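K5 lyase (Enterobacteria phage k1-5, PDB 2X3H) probably cleaves the K5 capsular polysaccharide (heparosan) by lyase-type elimination, acting as a trimeric tail spike of the phage. Local coordinates at residues Q158-A163 against F183-Y188; S104-N109 against N129-N134; V366-S371 against G393-L398; E388-G393 against H421-G426. All coordinates share one frame; numbering follows the deposited sequence.

Interaction 1: residues Q158-A163 against F183-Y188; sequences QQVSLA and FSLIAY
Leu-162 and Tyr-188 are joined where two successive rungs of a parallel beta-helix lie side by side, with residue n of 158-163 in register with residue n+25 of 183-188. Leu-162 is held through its backbone: Leu-162 N donates to Ile-186 O at 2.8 Å and its O receives Tyr-188 N, while its CB rests on Ala-187 CB. Val-160 and Leu-185, on the same side of the sheet, lie alongside each other and point the same way. Tyr-188 stands on the other side, with Ser-161, Ala-163 and Ile-186. Its CG lies between the backbone N and the carbonyl carbon (chi1 55°), which folds the ring back over strand 160-163. One ring face receives Ala-163 CA, a CH-pi contact 4.0 Å from the centroid, with Leu-162 O above the rim of that face. A water ties Tyr-188 OH to Ser-161 OG.

At the other end the chain of 183-188 turns a corner at Ser-184 and Leu-185. The backbone ladder continues here (Gln-159 N to Phe-183 O, Val-160 N to Ser-184 O), and the Gln-158 amide adds a rung to it. Gln-158 bends at chi2 (-50°), bringing OE1 to 2.7 Å from Phe-183 N; the N lies almost in line with the amide C=O, at 176°. The same oxygen sits at the edge of the Phe-183 ring, in its plane. Next to it, Ser-184 OG donates to Gln-159 OE1 at 2.8 Å, in the plane of that carbonyl, and OG is also hydrogen-bonded to Tyr-236 OH.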
loop_
_atom_site.group_PDB
_atom_site.type_symbol
_atom_site.label_atom_id
_atom_site.label_comp_id
_atom_site.label_asym_id
_atom_site.label_seq_id
_atom_site.Cartn_x
_atom_site.Cartn_y
_atom_site.Cartn_z
ATOM N N GLN A 158 -8.597 -34.373 -0.517
ATOM C CA GLN A 158 -7.590 -33.349 -0.853
ATOM C C GLN A 158 -6.846 -33.809 -2.102
ATOM O O GLN A 158 -6.540 -35.000 -2.244
ATOM C CB GLN A 158 -6.522 -33.172 0.248
ATOM C CG GLN A 158 -6.936 -33.269 1.726
ATOM C CD GLN A 158 -8.123 -32.415 2.117
ATOM O OE1 GLN A 158 -8.540 -31.512 1.396
ATOM N NE2 GLN A 158 -8.671 -32.700 3.295
ATOM N N GLN A 159 -6.496 -32.879 -2.983
ATOM C CA GLN A 159 -5.696 -33.246 -4.151
ATOM C C GLN A 159 -4.216 -33.453 -3.798
ATOM O O GLN A 159 -3.660 -34.525 -4.043
ATOM C CB GLN A 159 -5.855 -32.234 -5.295
ATOM C CG GLN A 159 -7.267 -32.110 -5.848
ATOM C CD GLN A 159 -7.319 -31.190 -7.057
ATOM O OE1 GLN A 159 -7.282 -29.968 -6.923
ATOM N NE2 GLN A 159 -7.414 -31.778 -8.249
ATOM N N VAL A 160 -3.579 -32.432 -3.230
ATOM C CA VAL A 160 -2.202 -32.556 -2.749
ATOM C C VAL A 160 -2.126 -32.116 -1.297
ATOM O O VAL A 160 -2.530 -30.998 -0.960
ATOM C CB VAL A 160 -1.223 -31.687 -3.572
ATOM C CG1 VAL A 160 0.166 -31.700 -2.954
ATOM C CG2 VAL A 160 -1.156 -32.167 -5.009
ATOM N N SER A 161 -1.622 -33.004 -0.439
ATOM C CA SER A 161 -1.451 -32.726 0.989
ATOM C C SER A 161 0.028 -32.678 1.349
ATOM O O SER A 161 0.796 -33.588 1.008
ATOM C CB SER A 161 -2.120 -33.815 1.844
ATOM O OG SER A 161 -3.504 -33.921 1.579
ATOM N N LEU A 162 0.425 -31.605 2.027
ATOM C CA LEU A 162 1.697 -31.567 2.736
ATOM C C LEU A 162 1.365 -31.804 4.202
ATOM O O LEU A 162 0.992 -30.876 4.932
ATOM C CB LEU A 162 2.406 -30.223 2.537
ATOM C CG LEU A 162 2.670 -29.833 1.079
ATOM C CD1 LEU A 162 3.355 -28.471 0.975
ATOM C CD2 LEU A 162 3.478 -30.920 0.341
ATOM N N ALA A 163 1.448 -33.070 4.608
ATOM C CA ALA A 163 1.130 -33.475 5.968
ATOM C C ALA A 163 2.388 -33.241 6.788
ATOM O O ALA A 163 3.201 -34.146 6.988
ATOM C CB ALA A 163 0.709 -34.941 6.006
ATOM N N PHE A 183 -9.601 -29.634 -0.307
ATOM C CA PHE A 183 -8.772 -28.582 -0.883
ATOM C C PHE A 183 -7.883 -29.082 -2.009
ATOM O O PHE A 183 -7.491 -30.257 -2.052
ATOM C CB PHE A 183 -7.902 -27.966 0.213
ATOM C CG PHE A 183 -8.700 -27.306 1.292
ATOM C CD1 PHE A 183 -8.935 -25.939 1.249
ATOM C CD2 PHE A 183 -9.238 -28.047 2.333
ATOM C CE1 PHE A 183 -9.692 -25.315 2.227
ATOM C CE2 PHE A 183 -10.002 -27.424 3.320
ATOM C CZ PHE A 183 -10.225 -26.058 3.264
ATOM N N SER A 184 -7.548 -28.178 -2.925
ATOM C CA SER A 184 -6.599 -28.513 -3.978
ATOM C C SER A 184 -5.204 -28.722 -3.410
ATOM O O SER A 184 -4.555 -29.714 -3.701
ATOM C CB SER A 184 -6.590 -27.438 -5.073
ATOM O OG SER A 184 -7.832 -27.447 -5.755
ATOM N N LEU A 185 -4.756 -27.779 -2.588
ATOM C CA LEU A 185 -3.455 -27.873 -1.957
ATOM C C LEU A 185 -3.597 -27.510 -0.484
ATOM O O LEU A 185 -4.033 -26.413 -0.160
ATOM C CB LEU A 185 -2.468 -26.924 -2.650
ATOM C CG LEU A 185 -1.060 -26.815 -2.044
ATOM C CD1 LEU A 185 -0.315 -28.146 -2.057
ATOM C CD2 LEU A 185 -0.252 -25.761 -2.789
ATOM N N ILE A 186 -3.235 -28.431 0.401
ATOM C CA ILE A 186 -3.374 -28.184 1.837
ATOM C C ILE A 186 -2.074 -28.540 2.540
ATOM O O ILE A 186 -1.520 -29.601 2.316
ATOM C CB ILE A 186 -4.567 -28.977 2.458
ATOM C CG1 ILE A 186 -4.618 -28.777 3.969
ATOM C CG2 ILE A 186 -4.460 -30.469 2.133
ATOM C CD1 ILE A 186 -5.716 -29.527 4.672
ATOM N N ALA A 187 -1.596 -27.637 3.390
ATOM C CA ALA A 187 -0.462 -27.929 4.261
ATOM C C ALA A 187 -0.923 -27.836 5.705
ATOM O O ALA A 187 -1.639 -26.897 6.073
ATOM C CB ALA A 187 0.679 -26.951 3.993
ATOM N N TYR A 188 -0.534 -28.806 6.536
ATOM C CA TYR A 188 -0.956 -28.801 7.938
ATOM C C TYR A 188 0.102 -29.428 8.845
ATOM O O TYR A 188 1.026 -30.063 8.370
ATOM C CB TYR A 188 -2.314 -29.500 8.113
ATOM C CG TYR A 188 -2.386 -30.919 7.570
ATOM C CD1 TYR A 188 -2.813 -31.167 6.268
ATOM C CD2 TYR A 188 -2.040 -32.013 8.364
ATOM C CE1 TYR A 188 -2.885 -32.461 5.760
ATOM C CE2 TYR A 188 -2.116 -33.317 7.865
ATOM C CZ TYR A 188 -2.544 -33.531 6.564
ATOM O OH TYR A 188 -2.623 -34.826 6.061
HETATM O O HOH W 1 -4.377 -35.075 4.004
#

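Interaction 2: residues S104-N109 against N129-N134; sequences SGINSN and NYLVFN
Tyr-130 reaches past the backbone of Ser-104 at the start of this contact. Its CB packs on Gln-159 O of the following rung. Although the CB leaves pointing away from 104-109, the anti placement of CG relative to the backbone N (chi1 -169°) brings the ring edge back to Ser-104. CD1 comes within 3.7 Å of Ser-104 O, and CE1 is closer still, at 3.5 Å; the oxygen lies at the ring edge, in its plane. Leu-131 CG sits above the rim of one face, and the ring also stacks with His-123. At the tip, OH is hydrogen-bonded to Ser-103 OG.

Beyond the tyrosine the two segments run as parallel strands, adjacent rungs of the beta-helix whose seven-stranded face begins, within this chain, with 106-108. Their ladder alternates regularly: Ile-106 N to Tyr-130 O (2.9 Å), Val-132 N to Ile-106 O, Ser-108 N to Val-132 O and Asn-134 N to Ser-108 O (2.8 Å).

On one side Ile-106 and Leu-131 lie alongside each other and point the same way, Leu-131 CD2 being 4.1 Å from Ile-106 CB and nearly as near Ile-106 CD1. Helix 81-88 packs on this isoleucine through Thr-81, Ile-84 and Ala-85. Ser-108 and Phe-133 follow on the same side, and Ser-108 OG is bonded to Leu-88 O, at the end of that helix. Asn-107 and Val-132 project from the other side.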
loop_
_atom_site.group_PDB
_atom_site.type_symbol
_atom_site.label_atom_id
_atom_site.label_comp_id
_atom_site.label_asym_id
_atom_site.label_seq_id
_atom_site.Cartn_x
_atom_site.Cartn_y
_atom_site.Cartn_z
ATOM N N SER A 104 -3.919 -43.988 -8.544
ATOM C CA SER A 104 -4.689 -43.929 -7.306
ATOM C C SER A 104 -3.891 -43.173 -6.253
ATOM O O SER A 104 -2.871 -42.561 -6.571
ATOM C CB SER A 104 -5.003 -45.346 -6.814
ATOM O OG SER A 104 -5.545 -46.123 -7.871
ATOM N N GLY A 105 -4.352 -43.229 -5.007
ATOM C CA GLY A 105 -3.703 -42.505 -3.911
ATOM C C GLY A 105 -2.261 -42.928 -3.719
ATOM O O GLY A 105 -1.933 -44.107 -3.856
ATOM N N ILE A 106 -1.396 -41.968 -3.404
ATOM C CA ILE A 106 0.023 -42.234 -3.200
ATOM C C ILE A 106 0.518 -41.469 -1.982
ATOM O O ILE A 106 0.104 -40.335 -1.752
ATOM C CB ILE A 106 0.861 -41.798 -4.417
ATOM C CG1 ILE A 106 0.485 -42.633 -5.648
ATOM C CG2 ILE A 106 2.381 -41.880 -4.111
ATOM C CD1 ILE A 106 0.995 -42.084 -6.946
ATOM N N ASN A 107 1.389 -42.100 -1.201
ATOM C CA ASN A 107 2.034 -41.446 -0.069
ATOM C C ASN A 107 3.553 -41.522 -0.209
ATOM O O ASN A 107 4.077 -42.513 -0.729
ATOM C CB ASN A 107 1.571 -42.058 1.259
ATOM C CG ASN A 107 2.093 -43.474 1.472
ATOM O OD1 ASN A 107 3.287 -43.685 1.729
ATOM N ND2 ASN A 107 1.191 -44.451 1.396
ATOM N N SER A 108 4.252 -40.466 0.217
ATOM C CA SER A 108 5.715 -40.447 0.200
ATOM C C SER A 108 6.271 -39.479 1.235
ATOM O O SER A 108 5.621 -38.493 1.568
ATOM C CB SER A 108 6.232 -40.043 -1.184
ATOM O OG SER A 108 7.655 -40.088 -1.236
ATOM N N ASN A 109 7.469 -39.766 1.747
ATOM C CA ASN A 109 8.176 -38.830 2.628
ATOM C C ASN A 109 9.073 -37.898 1.827
ATOM O O ASN A 109 9.767 -37.060 2.404
ATOM C CB ASN A 109 9.049 -39.580 3.643
ATOM C CG ASN A 109 8.235 -40.370 4.652
ATOM O OD1 ASN A 109 7.506 -39.805 5.468
ATOM N ND2 ASN A 109 8.381 -41.692 4.616
ATOM N N ASN A 129 -8.208 -38.975 -0.643
ATOM C CA ASN A 129 -7.037 -38.153 -0.953
ATOM C C ASN A 129 -6.218 -38.709 -2.109
ATOM O O ASN A 129 -6.202 -39.930 -2.342
ATOM C CB ASN A 129 -6.138 -37.992 0.282
ATOM C CG ASN A 129 -6.846 -37.308 1.446
ATOM O OD1 ASN A 129 -7.791 -36.539 1.248
ATOM N ND2 ASN A 129 -6.387 -37.590 2.676
ATOM N N TYR A 130 -5.547 -37.819 -2.832
ATOM C CA TYR A 130 -4.712 -38.225 -3.959
ATOM C C TYR A 130 -3.256 -38.342 -3.522
ATOM O O TYR A 130 -2.817 -39.433 -3.148
ATOM C CB TYR A 130 -4.899 -37.261 -5.136
ATOM C CG TYR A 130 -4.307 -37.702 -6.465
ATOM C CD1 TYR A 130 -3.739 -38.971 -6.633
ATOM C CD2 TYR A 130 -4.354 -36.852 -7.568
ATOM C CE1 TYR A 130 -3.203 -39.358 -7.859
ATOM C CE2 TYR A 130 -3.831 -37.230 -8.789
ATOM C CZ TYR A 130 -3.264 -38.484 -8.932
ATOM O OH TYR A 130 -2.754 -38.847 -10.159
ATOM N N LEU A 131 -2.523 -37.230 -3.539
ATOM C CA LEU A 131 -1.094 -37.237 -3.239
ATOM C C LEU A 131 -0.892 -36.750 -1.811
ATOM O O LEU A 131 -1.351 -35.671 -1.447
ATOM C CB LEU A 131 -0.331 -36.346 -4.233
ATOM C CG LEU A 131 -0.487 -36.700 -5.716
ATOM C CD1 LEU A 131 0.238 -35.700 -6.617
ATOM C CD2 LEU A 131 -0.002 -38.123 -5.981
ATOM N N VAL A 132 -0.227 -37.561 -0.995
ATOM C CA VAL A 132 0.050 -37.179 0.386
ATOM C C VAL A 132 1.542 -37.259 0.678
ATOM O O VAL A 132 2.154 -38.336 0.622
ATOM C CB VAL A 132 -0.737 -38.047 1.400
ATOM C CG1 VAL A 132 -0.396 -37.627 2.818
ATOM C CG2 VAL A 132 -2.238 -37.936 1.153
ATOM N N PHE A 133 2.134 -36.105 0.977
ATOM C CA PHE A 133 3.551 -36.033 1.302
ATOM C C PHE A 133 3.715 -35.848 2.797
ATOM O O PHE A 133 3.253 -34.854 3.359
ATOM C CB PHE A 133 4.235 -34.915 0.504
ATOM C CG PHE A 133 4.160 -35.125 -0.978
ATOM C CD1 PHE A 133 5.022 -36.015 -1.618
ATOM C CD2 PHE A 133 3.175 -34.495 -1.725
ATOM C CE1 PHE A 133 4.930 -36.233 -2.985
ATOM C CE2 PHE A 133 3.076 -34.703 -3.101
ATOM C CZ PHE A 133 3.945 -35.572 -3.734
ATOM N N ASN A 134 4.345 -36.826 3.447
ATOM C CA ASN A 134 4.421 -36.828 4.895
ATOM C C ASN A 134 5.750 -36.277 5.373
ATOM O O ASN A 134 6.791 -36.903 5.208
ATOM C CB ASN A 134 4.183 -38.239 5.458
ATOM C CG ASN A 134 2.721 -38.662 5.384
ATOM O OD1 ASN A 134 1.836 -37.994 5.932
ATOM N ND2 ASN A 134 2.465 -39.787 4.732
#

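Interaction 3: residues V366-S371 against G393-L398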
loop_
_atom_site.group_PDB
_atom_site.type_symbol
_atom_site.label_atom_id
_atom_site.label_comp_id
_atom_site.label_asym_id
_atom_site.label_seq_id
_atom_site.Cartn_x
_atom_site.Cartn_y
_atom_site.Cartn_z
ATOM N N VAL A 366 -11.202 2.844 3.108
ATOM C CA VAL A 366 -12.155 2.286 2.156
ATOM C C VAL A 366 -12.651 3.282 1.111
ATOM O O VAL A 366 -12.698 4.491 1.367
ATOM C CB VAL A 366 -13.367 1.680 2.891
ATOM C CG1 VAL A 366 -12.893 0.588 3.877
ATOM C CG2 VAL A 366 -14.150 2.758 3.608
ATOM N N PHE A 367 -13.049 2.730 -0.037
ATOM C CA PHE A 367 -13.527 3.492 -1.185
ATOM C C PHE A 367 -14.827 2.824 -1.664
ATOM O O PHE A 367 -14.779 1.932 -2.525
ATOM C CB PHE A 367 -12.487 3.419 -2.320
ATOM C CG PHE A 367 -11.152 4.007 -1.964
ATOM C CD1 PHE A 367 -10.177 3.229 -1.353
ATOM C CD2 PHE A 367 -10.876 5.345 -2.222
ATOM C CE1 PHE A 367 -8.930 3.786 -1.015
ATOM C CE2 PHE A 367 -9.660 5.901 -1.898
ATOM C CZ PHE A 367 -8.680 5.136 -1.295
ATOM N N PRO A 368 -15.985 3.213 -1.093
ATOM C CA PRO A 368 -17.298 2.680 -1.499
ATOM C C PRO A 368 -17.776 3.328 -2.810
ATOM O O PRO A 368 -18.689 4.161 -2.818
ATOM C CB PRO A 368 -18.203 3.038 -0.313
ATOM C CG PRO A 368 -17.592 4.332 0.222
ATOM C CD PRO A 368 -16.087 4.149 0.050
ATOM N N SER A 369 -17.129 2.935 -3.904
ATOM C CA SER A 369 -17.437 3.477 -5.233
ATOM C C SER A 369 -18.653 2.777 -5.841
ATOM O O SER A 369 -18.564 2.080 -6.863
ATOM C CB SER A 369 -16.208 3.347 -6.133
ATOM O OG SER A 369 -15.096 4.018 -5.533
ATOM N N TYR A 370 -19.790 2.952 -5.182
ATOM C CA TYR A 370 -21.035 2.323 -5.595
ATOM C C TYR A 370 -22.216 3.092 -5.007
ATOM O O TYR A 370 -22.054 3.867 -4.045
ATOM C CB TYR A 370 -21.058 0.856 -5.151
ATOM C CG TYR A 370 -20.898 0.630 -3.656
ATOM C CD1 TYR A 370 -21.957 0.861 -2.780
ATOM C CD2 TYR A 370 -19.696 0.151 -3.129
ATOM C CE1 TYR A 370 -21.819 0.643 -1.410
ATOM C CE2 TYR A 370 -19.548 -0.068 -1.761
ATOM C CZ TYR A 370 -20.601 0.175 -0.912
ATOM O OH TYR A 370 -20.466 -0.053 0.437
ATOM N N SER A 371 -23.399 2.873 -5.569
ATOM C CA SER A 371 -24.584 3.650 -5.176
ATOM C C SER A 371 -25.464 3.030 -4.083
ATOM O O SER A 371 -26.295 3.726 -3.479
ATOM C CB SER A 371 -25.424 3.996 -6.406
ATOM O OG SER A 371 -25.984 2.828 -6.988
ATOM N N GLY A 393 -17.461 8.082 -2.902
ATOM C CA GLY A 393 -18.288 7.767 -4.072
ATOM C C GLY A 393 -19.095 9.001 -4.438
ATOM O O GLY A 393 -18.531 10.102 -4.488
ATOM N N ARG A 394 -20.407 8.838 -4.674
ATOM C CA ARG A 394 -21.263 10.004 -5.003
ATOM C C ARG A 394 -21.928 10.622 -3.778
ATOM O O ARG A 394 -22.747 11.536 -3.903
ATOM C CB ARG A 394 -22.355 9.637 -6.016
ATOM C CG ARG A 394 -21.842 9.023 -7.323
ATOM C CD ARG A 394 -20.908 9.951 -8.065
ATOM N NE ARG A 394 -20.367 9.328 -9.278
ATOM C CZ ARG A 394 -19.323 8.501 -9.288
ATOM N NH1 ARG A 394 -18.705 8.189 -8.154
ATOM N NH2 ARG A 394 -18.888 7.993 -10.436
ATOM N N ARG A 395 -21.596 10.121 -2.595
ATOM C CA ARG A 395 -22.226 10.637 -1.376
ATOM C C ARG A 395 -21.662 12.015 -1.019
ATOM O O ARG A 395 -20.469 12.266 -1.182
ATOM C CB ARG A 395 -22.013 9.679 -0.208
ATOM C CG ARG A 395 -22.565 8.301 -0.473
ATOM C CD ARG A 395 -22.074 7.279 0.550
ATOM N NE ARG A 395 -22.481 5.942 0.133
ATOM C CZ ARG A 395 -21.846 5.201 -0.776
ATOM N NH1 ARG A 395 -20.741 5.651 -1.372
ATOM N NH2 ARG A 395 -22.327 3.991 -1.088
ATOM N N ASN A 396 -22.531 12.890 -0.519
ATOM C CA ASN A 396 -22.136 14.241 -0.086
ATOM C C ASN A 396 -22.112 14.398 1.440
ATOM O O ASN A 396 -21.652 15.422 1.953
ATOM C CB ASN A 396 -23.086 15.297 -0.665
ATOM C CG ASN A 396 -23.050 15.364 -2.184
ATOM O OD1 ASN A 396 -22.007 15.209 -2.800
ATOM N ND2 ASN A 396 -24.201 15.611 -2.786
ATOM N N ASP A 397 -22.588 13.381 2.155
ATOM C CA ASP A 397 -22.762 13.452 3.611
ATOM C C ASP A 397 -22.964 12.026 4.100
ATOM O O ASP A 397 -23.878 11.341 3.644
ATOM C CB ASP A 397 -24.011 14.307 3.900
ATOM C CG ASP A 397 -24.325 14.481 5.390
ATOM O OD1 ASP A 397 -23.759 13.789 6.262
ATOM O OD2 ASP A 397 -25.214 15.326 5.689
ATOM N N LEU A 398 -22.107 11.553 5.001
ATOM C CA LEU A 398 -22.222 10.166 5.441
ATOM C C LEU A 398 -23.379 9.947 6.406
ATOM O O LEU A 398 -23.639 8.817 6.793
ATOM C CB LEU A 398 -20.916 9.664 6.059
ATOM C CG LEU A 398 -19.703 9.484 5.135
ATOM C CD1 LEU A 398 -18.692 8.617 5.807
ATOM C CD2 LEU A 398 -20.065 8.904 3.779
HETATM O O HOH W 2 -22.024 6.615 -4.483
#
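The Arg-395 guanidinium and the Tyr-370 ring stand almost perpendicular, their planes 83° apart. NH2 comes obliquely to Tyr-370 CE1 at 3.4 Å, while Tyr-370 CD1 lies at the edge of the guanidinium, in its plane. Pro-368 O plays two parts here: it sits above the rim of one face of the tyrosine ring, and it meets the edge of the guanidinium as the acceptor of NH1. That bond is 2.9 Å from Arg-395 NH1 to Pro-368 O and lies in the carbonyl plane, with a C=O...N angle of 149°. The second bond, from Arg-395 NH2 to Tyr-370 O at 3.0 Å, is bent and weak.

Arg-395 reaches across with an extended chain from CG to NE, and NH1 also touches Pro-368 CB and CG. Two further carbonyls complete the grip, Pro-392 O on NH1 and Ala-372 O on NH2, so the flat group is fixed in rotation by backbone oxygens. The cluster of carbonyl dipoles would be expected to suit a positive charge. Besides the weak bond from Arg-395 NH2, Tyr-370 O accepts from a water at 2.8 Å, which in turn accepts from Arg-394 N. Nearby, Gly-393 CA approaches Pro-368 O to 3.8 Å.

Both Pro-368 and Ser-369 centre inverse gamma turns, bending the chain ahead of Tyr-370. Arg-394 continues outward to a salt bridge with Asp-327 of the second subunit. Arg-395 pins the turn leaving one rung to the loop leaving the next, at a corner of the parallel beta-helix that forms the trimeric, tail-spike-like body.

Interaction 4: residues E388-G393 against H421-G426; sequences EVKHPG and HAPALG
Val-389 O is met by a water and by two groups of 421-426. The water donates to it at 2.8 Å and accepts from Ala-424 N, an amide in the short 3-10 segment 423-425; the same water also gives a weak bond to Lys-390 O. Pro-423 CD lies 3.4 Å from Val-389 O, and Ala-422 CA makes a nearly straight CA-H...O contact with it. The same residue makes the one direct hydrogen bond between the segments, Val-389 N to His-421 O, 2.8 Å. Past this bond the two segments diverge, and the water bridges them.

Glu-388 and His-421 stand side by side on the sheet and are joined through another water, which donates to Glu-388 OE2 and lies 2.7 Å from His-421 ND1, at the edge of the imidazole and in its plane. Glu-388 OE1 turns to Tyr-363 OH. Further along, Pro-392 and Leu-425 slide past each other in opposite directions, with Pro-392 CG against Leu-425 CD2 at 3.8 Å, and Pro-392 CD rests on Ala-424 CB.

Lys-390, whose CB points away, curls back through bends at chi2 (-92°) and chi3 (75°) to put NZ 3.7 Å from Pro-423 CG; between subunits, NZ also forms a long, weak ion pair with Glu-388 of the second subunit. Leu-425 O accepts from Ser-433 OG of that subunit. Within the chain, strands 363-369, 386-389 and 419-422 are successive parallel rungs near the end of the beta-helix, where strand 427-429 turns back antiparallel to 419-422.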
loop_
_atom_site.group_PDB
_atom_site.type_symbol
_atom_site.label_atom_id
_atom_site.label_comp_id
_atom_site.label_asym_id
_atom_site.label_seq_id
_atom_site.Cartn_x
_atom_site.Cartn_y
_atom_site.Cartn_z
ATOM N N GLU A 388 -11.549 5.144 7.758
ATOM C CA GLU A 388 -11.374 6.306 6.896
ATOM C C GLU A 388 -11.980 6.024 5.539
ATOM O O GLU A 388 -11.485 5.179 4.800
ATOM C CB GLU A 388 -9.894 6.656 6.731
ATOM C CG GLU A 388 -9.261 7.166 7.993
ATOM C CD GLU A 388 -8.003 7.939 7.689
ATOM O OE1 GLU A 388 -6.958 7.301 7.434
ATOM O OE2 GLU A 388 -8.077 9.190 7.675
ATOM N N VAL A 389 -13.072 6.727 5.242
ATOM C CA VAL A 389 -13.706 6.680 3.934
ATOM C C VAL A 389 -12.921 7.651 3.058
ATOM O O VAL A 389 -13.159 8.860 3.097
ATOM C CB VAL A 389 -15.197 7.058 4.040
ATOM C CG1 VAL A 389 -15.870 7.065 2.665
ATOM C CG2 VAL A 389 -15.921 6.098 4.987
ATOM N N LYS A 390 -11.959 7.121 2.301
ATOM C CA LYS A 390 -10.986 7.963 1.590
ATOM C C LYS A 390 -11.579 8.658 0.366
ATOM O O LYS A 390 -11.139 9.745 -0.009
ATOM C CB LYS A 390 -9.741 7.168 1.201
ATOM C CG LYS A 390 -8.955 6.603 2.385
ATOM C CD LYS A 390 -7.847 7.527 2.859
ATOM C CE LYS A 390 -8.398 8.700 3.636
ATOM N NZ LYS A 390 -8.597 9.899 2.766
ATOM N N HIS A 391 -12.563 8.010 -0.250
ATOM C CA HIS A 391 -13.409 8.688 -1.217
ATOM C C HIS A 391 -14.849 8.231 -0.996
ATOM O O HIS A 391 -15.103 7.040 -0.850
ATOM C CB HIS A 391 -12.971 8.470 -2.663
ATOM C CG HIS A 391 -13.668 9.389 -3.614
ATOM N ND1 HIS A 391 -13.092 10.534 -4.120
ATOM C CD2 HIS A 391 -14.934 9.359 -4.092
ATOM C CE1 HIS A 391 -13.972 11.162 -4.887
ATOM N NE2 HIS A 391 -15.095 10.467 -4.884
ATOM N N PRO A 392 -15.782 9.183 -0.915
ATOM C CA PRO A 392 -17.163 8.841 -0.569
ATOM C C PRO A 392 -18.044 8.350 -1.731
ATOM O O PRO A 392 -19.261 8.232 -1.555
ATOM C CB PRO A 392 -17.705 10.175 -0.037
ATOM C CG PRO A 392 -17.008 11.188 -0.873
ATOM C CD PRO A 392 -15.598 10.637 -1.070
ATOM N N GLY A 393 -17.461 8.082 -2.902
ATOM C CA GLY A 393 -18.288 7.767 -4.072
ATOM C C GLY A 393 -19.095 9.001 -4.438
ATOM O O GLY A 393 -18.531 10.102 -4.488
ATOM N N HIS A 421 -14.233 8.798 9.559
ATOM C CA HIS A 421 -13.876 10.066 8.878
ATOM C C HIS A 421 -14.131 9.962 7.384
ATOM O O HIS A 421 -13.925 8.904 6.796
ATOM C CB HIS A 421 -12.386 10.361 9.049
ATOM C CG HIS A 421 -11.986 10.745 10.437
ATOM N ND1 HIS A 421 -10.741 11.265 10.718
ATOM C CD2 HIS A 421 -12.656 10.708 11.613
ATOM C CE1 HIS A 421 -10.655 11.513 12.014
ATOM N NE2 HIS A 421 -11.803 11.192 12.578
ATOM N N ALA A 422 -14.536 11.077 6.772
ATOM C CA ALA A 422 -14.624 11.194 5.301
ATOM C C ALA A 422 -14.005 12.537 4.908
ATOM O O ALA A 422 -14.723 13.539 4.748
ATOM C CB ALA A 422 -16.060 11.130 4.847
ATOM N N PRO A 423 -12.667 12.566 4.773
ATOM C CA PRO A 423 -11.948 13.834 4.570
ATOM C C PRO A 423 -12.401 14.642 3.333
ATOM O O PRO A 423 -12.428 15.865 3.405
ATOM C CB PRO A 423 -10.475 13.402 4.474
ATOM C CG PRO A 423 -10.426 12.039 5.171
ATOM C CD PRO A 423 -11.756 11.407 4.845
ATOM N N ALA A 424 -12.766 13.989 2.223
ATOM C CA ALA A 424 -13.217 14.743 1.033
ATOM C C ALA A 424 -14.459 15.565 1.319
ATOM O O ALA A 424 -14.712 16.593 0.665
ATOM C CB ALA A 424 -13.483 13.812 -0.148
ATOM N N LEU A 425 -15.249 15.093 2.281
ATOM C CA LEU A 425 -16.482 15.765 2.698
ATOM C C LEU A 425 -16.252 16.698 3.881
ATOM O O LEU A 425 -17.204 17.294 4.400
ATOM C CB LEU A 425 -17.517 14.716 3.123
ATOM C CG LEU A 425 -17.919 13.702 2.039
ATOM C CD1 LEU A 425 -18.998 12.743 2.556
ATOM C CD2 LEU A 425 -18.380 14.401 0.736
ATOM N N GLY A 426 -15.018 16.748 4.371
ATOM C CA GLY A 426 -14.724 17.539 5.561
ATOM C C GLY A 426 -15.446 17.036 6.800
ATOM O O GLY A 426 -15.708 17.814 7.714
HETATM O O HOH W 3 -8.819 11.804 8.972
HETATM O O HOH W 4 -12.955 11.216 1.599
#

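Interactions 2 and 1 are consecutive steps of one sheet of the beta-helix, their centres 10 Å apart: strand 131-134 is bonded to 106-108 on one edge and to 160-163 on the other, through Ala-163 N to Phe-133 O (2.8 Å) and Phe-133 N to Ser-161 O. Interactions 3 and 4 form a second neighbouring pair, centres 8 Å apart, sharing Gly-393 and linked by Lys-390 N to Val-366 O (2.9 Å). The pairs lie on opposite sides of the chain's centre, with about 41 Å between the centres of interactions 1 and 3. The second subunit touches interactions 3 and 4, whereas no other subunit of the trimer touches interactions 1 and 2.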